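Local coordinates for protein phosphoribosylaminoimidazole-succinocarboxamide synthase (Pyrococcus horikoshii, PDB 3U55) that catalyses the ATP-dependent joining of L-aspartate to the carboxylate of a phosphoribosyl aminoimidazole, a ligase step of de novo purine biosynthesis, at residues K43-L48 / G218-A223. Residues are numbered along the deposited sequence; the frame is centred on the assembly and turned at random.
Sequences KGKGWL and GDLIEA
Ile221 meets the 43-48 segment where two helices begin, 45-62 and the near-C-terminal 220-232, two elements of the SAICAR synthetase fold brought together from far apart in sequence. From CB outward, its side chain sends CG1 to the side of the backbone N, opposite the carbonyl carbon (chi1 -75°), and CG1 comes within 3.6 Å of Lys43 O. One bond further, CD1 rests against the chain just where it enters helix 45-62, 3.4 Å from Lys43 O in the preceding loop and 3.6 Å from Lys45 N; it passes the carbonyl carbon of the N-cap residue Gly44, and touches CB of Lys45 and, more loosely, CD1 of Leu48. A methyl thus packs against main-chain atoms at a helix start, and no hydrogen bond crosses between the segments. Gly44 sits at a positive phi (99°), where a CB would run into the carbonyl O of Lys43, and the carboxylate of Asp29 accepts hydrogen bonds from Gly44 N (at OD1) and Gly46 N (at OD2).

Beside Ile221, Leu220 lays CD2 against the aliphatic run of Lys45, 3.8 Å from CD. That lysine then bends at chi3 and chi4, carrying NZ away to a salt bridge with Asp195. Tyr224, a turn further along helix 220-232, also packs on Lys45 and Leu48. The helix bearing Ile221 is itself capped: Asp219 OD1, on its anti side and 23° out of the carboxylate plane, accepts the N-H of Glu222 at 2.9 Å.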
loop_
_atom_site.group_PDB
_atom_site.type_symbol
_atom_site.label_atom_id
_atom_site.label_comp_id
_atom_site.label_asym_id
_atom_site.label_seq_id
_atom_site.Cartn_x
_atom_site.Cartn_y
_atom_site.Cartn_z
ATOM N N LYS A 43 8.041 24.896 -24.345
ATOM C CA LYS A 43 7.617 26.293 -24.387
ATOM C C LYS A 43 6.097 26.415 -24.395
ATOM O O LYS A 43 5.427 25.943 -25.320
ATOM C CB LYS A 43 8.227 27.014 -25.598
ATOM C CG LYS A 43 7.780 28.461 -25.784
ATOM C CD LYS A 43 8.306 29.384 -24.692
ATOM C CE LYS A 43 7.802 30.806 -24.905
ATOM N NZ LYS A 43 8.331 31.755 -23.881
ATOM N N GLY A 44 5.569 27.046 -23.352
ATOM C CA GLY A 44 4.132 27.237 -23.203
ATOM C C GLY A 44 3.438 26.245 -22.281
ATOM O O GLY A 44 2.253 26.410 -21.985
ATOM N N LYS A 45 4.156 25.219 -21.824
ATOM C CA LYS A 45 3.554 24.210 -20.942
ATOM C C LYS A 45 3.053 24.829 -19.634
ATOM O O LYS A 45 1.958 24.505 -19.165
ATOM C CB LYS A 45 4.527 23.063 -20.646
ATOM C CG LYS A 45 3.933 21.985 -19.737
ATOM C CD LYS A 45 4.868 20.801 -19.517
ATOM C CE LYS A 45 5.867 21.058 -18.400
ATOM N NZ LYS A 45 5.262 21.031 -17.029
ATOM N N GLY A 46 3.862 25.717 -19.060
ATOM C CA GLY A 46 3.492 26.433 -17.837
ATOM C C GLY A 46 2.161 27.147 -17.961
ATOM O O GLY A 46 1.294 27.018 -17.088
ATOM N N TRP A 47 1.996 27.890 -19.055
ATOM C CA TRP A 47 0.765 28.631 -19.316
ATOM C C TRP A 47 -0.443 27.703 -19.397
ATOM O O TRP A 47 -1.462 27.950 -18.751
ATOM C CB TRP A 47 0.890 29.470 -20.592
ATOM C CG TRP A 47 -0.237 30.445 -20.791
ATOM C CD1 TRP A 47 -0.287 31.745 -20.359
ATOM C CD2 TRP A 47 -1.472 30.203 -21.474
ATOM N NE1 TRP A 47 -1.475 32.325 -20.730
ATOM C CE2 TRP A 47 -2.224 31.400 -21.413
ATOM C CE3 TRP A 47 -2.021 29.090 -22.129
ATOM C CZ2 TRP A 47 -3.494 31.516 -21.982
ATOM C CZ3 TRP A 47 -3.283 29.207 -22.696
ATOM C CH2 TRP A 47 -4.005 30.415 -22.620
ATOM N N LEU A 48 -0.313 26.630 -20.173
ATOM C CA LEU A 48 -1.381 25.645 -20.319
ATOM C C LEU A 48 -1.769 24.995 -18.993
ATOM O O LEU A 48 -2.953 24.935 -18.657
ATOM C CB LEU A 48 -1.001 24.585 -21.358
ATOM C CG LEU A 48 -0.947 25.121 -22.795
ATOM C CD1 LEU A 48 -0.088 24.217 -23.682
ATOM C CD2 LEU A 48 -2.353 25.314 -23.376
ATOM N N GLY A 218 4.551 11.587 -29.066
ATOM C CA GLY A 218 4.319 12.701 -29.970
ATOM C C GLY A 218 4.750 14.023 -29.371
ATOM O O GLY A 218 5.612 14.072 -28.496
ATOM N N ASP A 219 4.131 15.097 -29.849
ATOM C CA ASP A 219 4.468 16.451 -29.436
ATOM C C ASP A 219 3.663 16.804 -28.185
ATOM O O ASP A 219 2.429 16.915 -28.247
ATOM C CB ASP A 219 4.152 17.418 -30.582
ATOM C CG ASP A 219 4.684 18.818 -30.341
ATOM O OD1 ASP A 219 4.139 19.541 -29.479
ATOM O OD2 ASP A 219 5.638 19.210 -31.044
ATOM N N LEU A 220 4.364 16.966 -27.060
ATOM C CA LEU A 220 3.715 17.279 -25.780
ATOM C C LEU A 220 2.859 18.541 -25.848
ATOM O O LEU A 220 1.709 18.540 -25.402
ATOM C CB LEU A 220 4.733 17.389 -24.630
ATOM C CG LEU A 220 4.138 17.789 -23.260
ATOM C CD1 LEU A 220 4.692 16.960 -22.122
ATOM C CD2 LEU A 220 4.278 19.282 -22.951
ATOM N N ILE A 221 3.427 19.616 -26.392
ATOM C CA ILE A 221 2.720 20.891 -26.466
ATOM C C ILE A 221 1.425 20.760 -27.278
ATOM O O ILE A 221 0.377 21.262 -26.868
ATOM C CB ILE A 221 3.634 22.033 -26.991
ATOM C CG1 ILE A 221 4.614 22.477 -25.895
ATOM C CG2 ILE A 221 2.812 23.218 -27.507
ATOM C CD1 ILE A 221 3.948 22.972 -24.597
ATOM N N GLU A 222 1.500 20.058 -28.407
ATOM C CA GLU A 222 0.313 19.826 -29.237
ATOM C C GLU A 222 -0.774 19.046 -28.488
ATOM O O GLU A 222 -1.957 19.362 -28.616
ATOM C CB GLU A 222 0.677 19.136 -30.557
ATOM C CG GLU A 222 1.570 19.970 -31.483
ATOM C CD GLU A 222 1.060 21.390 -31.693
ATOM O OE1 GLU A 222 1.780 22.340 -31.308
ATOM O OE2 GLU A 222 -0.059 21.557 -32.230
ATOM N N ALA A 223 -0.364 18.050 -27.702
ATOM C CA ALA A 223 -1.298 17.263 -26.893
ATOM C C ALA A 223 -1.980 18.126 -25.823
ATOM O O ALA A 223 -3.196 18.048 -25.643
ATOM C CB ALA A 223 -0.594 16.063 -26.261
#